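Local coordinates for protein hydrolase (Rhizobium meliloti, PDB 5HOE) that acts as a carbohydrate acetylesterase of the SGNH (GDSL-like) hydrolase family, probably cleaving acetyl ester bonds, and assembles as an octamer, at residues A[46-51]-A[220-225]; A[181-186]-A[191-196]. All blocks are in the same frame, centred on the assembly; numbering follows the deposited sequence.

Contact 1 of 2, residues A[46-51]-A[220-225]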
loop_
_atom_site.group_PDB
_atom_site.type_symbol
_atom_site.label_atom_id
_atom_site.label_comp_id
_atom_site.label_asym_id
_atom_site.label_seq_id
_atom_site.Cartn_x
_atom_site.Cartn_y
_atom_site.Cartn_z
ATOM N N GLN A 46 41.565 -1.349 -12.420
ATOM C CA GLN A 46 41.222 -2.622 -13.036
ATOM C C GLN A 46 39.724 -2.754 -13.264
ATOM O O GLN A 46 39.247 -3.840 -13.622
ATOM C CB GLN A 46 41.742 -3.771 -12.178
ATOM C CG GLN A 46 43.257 -3.928 -12.249
ATOM C CD GLN A 46 43.728 -5.184 -11.575
ATOM O OE1 GLN A 46 43.082 -5.684 -10.660
ATOM N NE2 GLN A 46 44.856 -5.718 -12.034
ATOM N N ARG A 47 38.974 -1.683 -13.022
ATOM C CA ARG A 47 37.558 -1.604 -13.342
ATOM C C ARG A 47 37.401 -0.967 -14.717
ATOM O O ARG A 47 38.266 -0.209 -15.167
ATOM C CB ARG A 47 36.822 -0.760 -12.300
ATOM C CG ARG A 47 37.113 -1.168 -10.859
ATOM C CD ARG A 47 35.988 -0.884 -9.890
ATOM N NE ARG A 47 35.984 0.456 -9.308
ATOM C CZ ARG A 47 36.489 0.787 -8.120
ATOM N NH1 ARG A 47 37.124 -0.100 -7.351
ATOM N NH2 ARG A 47 36.394 2.042 -7.709
ATOM N N TRP A 48 36.291 -1.270 -15.391
ATOM C CA TRP A 48 36.099 -0.647 -16.694
ATOM C C TRP A 48 35.975 0.862 -16.555
ATOM O O TRP A 48 36.500 1.610 -17.390
ATOM C CB TRP A 48 34.938 -1.274 -17.466
ATOM C CG TRP A 48 33.513 -0.897 -17.058
ATOM C CD1 TRP A 48 32.631 -1.693 -16.367
ATOM C CD2 TRP A 48 32.788 0.292 -17.394
ATOM N NE1 TRP A 48 31.413 -1.068 -16.247
ATOM C CE2 TRP A 48 31.486 0.156 -16.858
ATOM C CE3 TRP A 48 33.116 1.472 -18.066
ATOM C CZ2 TRP A 48 30.512 1.156 -16.979
ATOM C CZ3 TRP A 48 32.142 2.457 -18.206
ATOM C CH2 TRP A 48 30.861 2.299 -17.651
ATOM N N THR A 49 35.369 1.321 -15.462
ATOM C CA THR A 49 35.210 2.749 -15.226
ATOM C C THR A 49 36.567 3.446 -15.116
ATOM O O THR A 49 36.788 4.507 -15.723
ATOM C CB THR A 49 34.411 2.922 -13.942
ATOM O OG1 THR A 49 35.014 2.099 -12.934
ATOM C CG2 THR A 49 32.927 2.511 -14.143
ATOM N N GLY A 50 37.497 2.862 -14.350
ATOM C CA GLY A 50 38.804 3.487 -14.175
ATOM C C GLY A 50 39.652 3.427 -15.429
ATOM O O GLY A 50 40.421 4.357 -15.722
ATOM N N ALA A 51 39.540 2.333 -16.175
ATOM C CA ALA A 51 40.203 2.214 -17.468
ATOM C C ALA A 51 39.635 3.198 -18.487
ATOM O O ALA A 51 40.387 3.768 -19.290
ATOM C CB ALA A 51 40.076 0.776 -17.975
ATOM N N HIS A 220 38.450 0.870 -22.366
ATOM C CA HIS A 220 39.043 1.573 -23.499
ATOM C C HIS A 220 38.045 1.724 -24.639
ATOM O O HIS A 220 37.934 2.807 -25.236
ATOM C CB HIS A 220 40.302 0.854 -23.955
ATOM C CG HIS A 220 41.417 0.922 -22.962
ATOM N ND1 HIS A 220 42.584 0.208 -23.106
ATOM C CD2 HIS A 220 41.533 1.602 -21.796
ATOM C CE1 HIS A 220 43.381 0.459 -22.083
ATOM N NE2 HIS A 220 42.767 1.298 -21.271
ATOM N N ALA A 221 37.273 0.670 -24.929
ATOM C CA ALA A 221 36.331 0.748 -26.040
ATOM C C ALA A 221 35.187 1.702 -25.731
ATOM O O ALA A 221 34.702 2.411 -26.629
ATOM C CB ALA A 221 35.817 -0.639 -26.400
ATOM N N ILE A 222 34.744 1.745 -24.470
ATOM C CA ILE A 222 33.692 2.686 -24.110
ATOM C C ILE A 222 34.210 4.118 -24.170
ATOM O O ILE A 222 33.496 5.026 -24.609
ATOM C CB ILE A 222 33.080 2.321 -22.742
ATOM C CG1 ILE A 222 32.374 0.949 -22.829
ATOM C CG2 ILE A 222 32.112 3.393 -22.296
ATOM C CD1 ILE A 222 31.769 0.434 -21.544
ATOM N N ALA A 223 35.462 4.337 -23.762
ATOM C CA ALA A 223 36.064 5.662 -23.866
ATOM C C ALA A 223 36.079 6.144 -25.310
ATOM O O ALA A 223 35.824 7.321 -25.579
ATOM C CB ALA A 223 37.497 5.619 -23.336
ATOM N N ASP A 224 36.388 5.255 -26.258
ATOM C CA ASP A 224 36.368 5.677 -27.658
ATOM C C ASP A 224 34.986 6.168 -28.050
ATOM O O ASP A 224 34.837 7.196 -28.729
ATOM C CB ASP A 224 36.769 4.515 -28.569
ATOM C CG ASP A 224 38.198 4.091 -28.379
ATOM O OD1 ASP A 224 38.962 4.859 -27.764
ATOM O OD2 ASP A 224 38.555 2.986 -28.847
ATOM N N LYS A 225 33.960 5.430 -27.631
ATOM C CA LYS A 225 32.584 5.822 -27.886
ATOM C C LYS A 225 32.273 7.176 -27.260
ATOM O O LYS A 225 31.638 8.030 -27.894
ATOM C CB LYS A 225 31.666 4.747 -27.314
ATOM C CG LYS A 225 30.248 4.882 -27.730
ATOM C CD LYS A 225 30.010 4.294 -29.091
ATOM C CE LYS A 225 28.608 4.629 -29.514
ATOM N NZ LYS A 225 28.330 4.126 -30.860
#
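Ala-51 and Trp-48, one helical turn apart, meet His-220 and Ile-222 where helices 48-56 and 212-229 pack side by side. Ala-51 CA and His-220 CA, the nearest such pair, are 6.2 Å apart, and the small alanine methyl suits so close an approach. The His-220 imidazole folds back although its CB points away from Ala-51: with CG beside the backbone N (chi1 -68°), the ring turns its edge to Ala-51, and CD2 lies 3.5 Å from Ala-51 O, in the ring plane. No hydrogen bond crosses the contact. Deeper in, Ile-222 sends CD1 over one face of the Trp-48 indole, a CH-pi contact 4.1 Å from the centroid of the six-membered ring and offset toward its rim. Thr-49 CG2 lies on the opposite face, so the flat indole is sandwiched between two methyl groups, while its NE1 is satisfied by Thr-27 OG1. A broad aromatic plate and a branched aliphatic chain suit this buried layer between helices and sheet. Beneath them, Trp-48 reaches Ile-102 and Met-104 of strand 100-104 and Cys-21 of strand 17-23, Ile-222 also rests on Ile-102, and Met-52 of helix 48-56 extends the packing along Ile-222 and Ala-223.

Contact 2 of 2, residues A[181-186]-A[191-196]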
loop_
_atom_site.group_PDB
_atom_site.type_symbol
_atom_site.label_atom_id
_atom_site.label_comp_id
_atom_site.label_asym_id
_atom_site.label_seq_id
_atom_site.Cartn_x
_atom_site.Cartn_y
_atom_site.Cartn_z
ATOM N N LEU A 181 17.963 -6.097 -29.027
ATOM C CA LEU A 181 16.842 -5.334 -28.497
ATOM C C LEU A 181 17.288 -3.983 -27.959
ATOM O O LEU A 181 16.569 -2.988 -28.126
ATOM C CB LEU A 181 16.136 -6.135 -27.404
ATOM C CG LEU A 181 15.388 -7.368 -27.917
ATOM C CD1 LEU A 181 14.988 -8.323 -26.778
ATOM C CD2 LEU A 181 14.181 -6.921 -28.692
ATOM N N TYR A 182 18.466 -3.921 -27.310
ATOM C CA TYR A 182 18.958 -2.627 -26.832
ATOM C C TYR A 182 19.309 -1.702 -27.991
ATOM O O TYR A 182 19.152 -0.482 -27.878
ATOM C CB TYR A 182 20.190 -2.788 -25.927
ATOM C CG TYR A 182 19.950 -3.313 -24.521
ATOM C CD1 TYR A 182 18.767 -3.955 -24.165
ATOM C CD2 TYR A 182 20.918 -3.138 -23.537
ATOM C CE1 TYR A 182 18.574 -4.432 -22.861
ATOM C CE2 TYR A 182 20.732 -3.612 -22.244
ATOM C CZ TYR A 182 19.565 -4.265 -21.917
ATOM O OH TYR A 182 19.407 -4.701 -20.616
ATOM N N LYS A 183 19.803 -2.258 -29.098
ATOM C CA LYS A 183 20.093 -1.434 -30.273
ATOM C C LYS A 183 18.801 -0.834 -30.818
ATOM O O LYS A 183 18.738 0.357 -31.139
ATOM C CB LYS A 183 20.771 -2.286 -31.355
ATOM C CG LYS A 183 21.076 -1.534 -32.664
ATOM C CD LYS A 183 22.210 -0.584 -32.503
ATOM C CE LYS A 183 22.406 0.266 -33.759
ATOM N NZ LYS A 183 23.394 1.347 -33.513
ATOM N N ALA A 184 17.748 -1.653 -30.903
ATOM C CA ALA A 184 16.448 -1.175 -31.365
ATOM C C ALA A 184 15.879 -0.107 -30.430
ATOM O O ALA A 184 15.335 0.906 -30.886
ATOM C CB ALA A 184 15.494 -2.361 -31.468
ATOM N N LEU A 185 16.010 -0.314 -29.117
ATOM C CA LEU A 185 15.554 0.665 -28.137
ATOM C C LEU A 185 16.292 1.985 -28.294
ATOM O O LEU A 185 15.677 3.061 -28.303
ATOM C CB LEU A 185 15.806 0.111 -26.739
ATOM C CG LEU A 185 15.702 1.103 -25.561
ATOM C CD1 LEU A 185 14.252 1.465 -25.278
ATOM C CD2 LEU A 185 16.352 0.534 -24.321
ATOM N N ALA A 186 17.623 1.922 -28.377
ATOM C CA ALA A 186 18.417 3.142 -28.457
ATOM C C ALA A 186 18.116 3.911 -29.743
ATOM O O ALA A 186 18.059 5.143 -29.735
ATOM C CB ALA A 186 19.906 2.819 -28.340
ATOM N N VAL A 191 19.070 7.717 -28.645
ATOM C CA VAL A 191 20.252 7.804 -27.792
ATOM C C VAL A 191 21.370 6.930 -28.353
ATOM O O VAL A 191 21.230 6.313 -29.422
ATOM C CB VAL A 191 19.923 7.447 -26.323
ATOM C CG1 VAL A 191 18.882 8.415 -25.741
ATOM C CG2 VAL A 191 19.460 5.999 -26.191
ATOM N N GLU A 192 22.486 6.858 -27.641
ATOM C CA GLU A 192 23.649 6.144 -28.160
ATOM C C GLU A 192 23.645 4.700 -27.677
ATOM O O GLU A 192 23.017 4.369 -26.677
ATOM C CB GLU A 192 24.939 6.832 -27.717
ATOM C CG GLU A 192 25.014 8.331 -28.054
ATOM C CD GLU A 192 25.053 8.616 -29.541
ATOM O OE1 GLU A 192 25.665 7.831 -30.300
ATOM O OE2 GLU A 192 24.479 9.642 -29.960
ATOM N N PHE A 193 24.361 3.836 -28.409
ATOM C CA PHE A 193 24.380 2.405 -28.129
ATOM C C PHE A 193 25.768 1.802 -28.329
ATOM O O PHE A 193 26.481 2.151 -29.281
ATOM C CB PHE A 193 23.414 1.627 -29.030
ATOM C CG PHE A 193 23.519 0.136 -28.863
ATOM C CD1 PHE A 193 23.094 -0.473 -27.691
ATOM C CD2 PHE A 193 24.051 -0.658 -29.866
ATOM C CE1 PHE A 193 23.201 -1.837 -27.513
ATOM C CE2 PHE A 193 24.160 -2.030 -29.693
ATOM C CZ PHE A 193 23.713 -2.624 -28.516
ATOM N N PHE A 194 26.127 0.863 -27.443
ATOM C CA PHE A 194 27.377 0.104 -27.546
ATOM C C PHE A 194 27.146 -1.329 -27.096
ATOM O O PHE A 194 26.642 -1.557 -25.995
ATOM C CB PHE A 194 28.501 0.732 -26.711
ATOM C CG PHE A 194 29.769 -0.067 -26.736
ATOM C CD1 PHE A 194 30.487 -0.200 -27.915
ATOM C CD2 PHE A 194 30.230 -0.730 -25.604
ATOM C CE1 PHE A 194 31.649 -0.953 -27.952
ATOM C CE2 PHE A 194 31.383 -1.475 -25.651
ATOM C CZ PHE A 194 32.087 -1.589 -26.820
ATOM N N ALA A 195 27.487 -2.293 -27.952
ATOM C CA ALA A 195 27.370 -3.709 -27.607
ATOM C C ALA A 195 28.683 -4.193 -26.992
ATOM O O ALA A 195 29.688 -4.360 -27.686
ATOM C CB ALA A 195 27.019 -4.539 -28.835
ATOM N N ALA A 196 28.689 -4.417 -25.678
ATOM C CA ALA A 196 29.923 -4.890 -25.057
ATOM C C ALA A 196 30.396 -6.196 -25.689
ATOM O O ALA A 196 31.606 -6.419 -25.819
ATOM C CB ALA A 196 29.730 -5.042 -23.547
HETATM O O HOH W 1 25.801 1.686 -32.053
#
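Phe-193 and Ala-186 form the apolar centre, where helix 171-189 runs back against strand 192-195, the short segments antiparallel at 169° with axes 7.9 Å apart. Ala-186 CB sits 3.8 Å from Phe-193 CB, and the same methyl touches Val-191 CG2; a residue this small lets the helix lie close to the strand. Phe-193, with CG anti to its backbone N (chi1 174°), extends its ring toward the helix, where Tyr-182 CB approaches CE1 obliquely at 3.5 Å. Lys-183 CB lies over the ring face, 4.0 Å from its centroid; the lysine chain, bent at chi2, leaves the face and runs out past the rim beside CD2, at about a right angle to Phe-193. Its aliphatic part shields the phenyl group while the ammonium reaches the polar edge: NZ donates to a water at 2.8 Å, which donates to Phe-193 O, a carbonyl also bonded by Lys-225 NZ. At the turn, Val-191 N donates to Ala-186 O (3.0 Å). Within the sheet the strand bonds along one edge to strand 147-152; on the face away from helix 171-189, Phe-194 packs on helix 212-229, while Tyr-182 meets helix 118-133 and Leu-185 meets Trp-163 of a second subunit.

Overall arrangement
The two contacts lie with their centres about 17 Å apart, joined through strand 192-195 and helix 212-229, which are consecutive elements of the chain. Both segments of contact 2 fall between those of contact 1, so contact 1 joins an early helix to the last one, and contact 2 lies within the span between them. The helix-strand pair of contact 2 brings in one of the two edge strands, within this chain, of the parallel sheet; the chain then returns as helix 212-229 on the other face of the sheet, where it packs beside helix 48-56. Phe-194 touches Ala-221 and Ile-222, linking the two sites directly. Together they tie early and late parts of the alpha/beta/alpha SGNH-hydrolase fold onto one sheet.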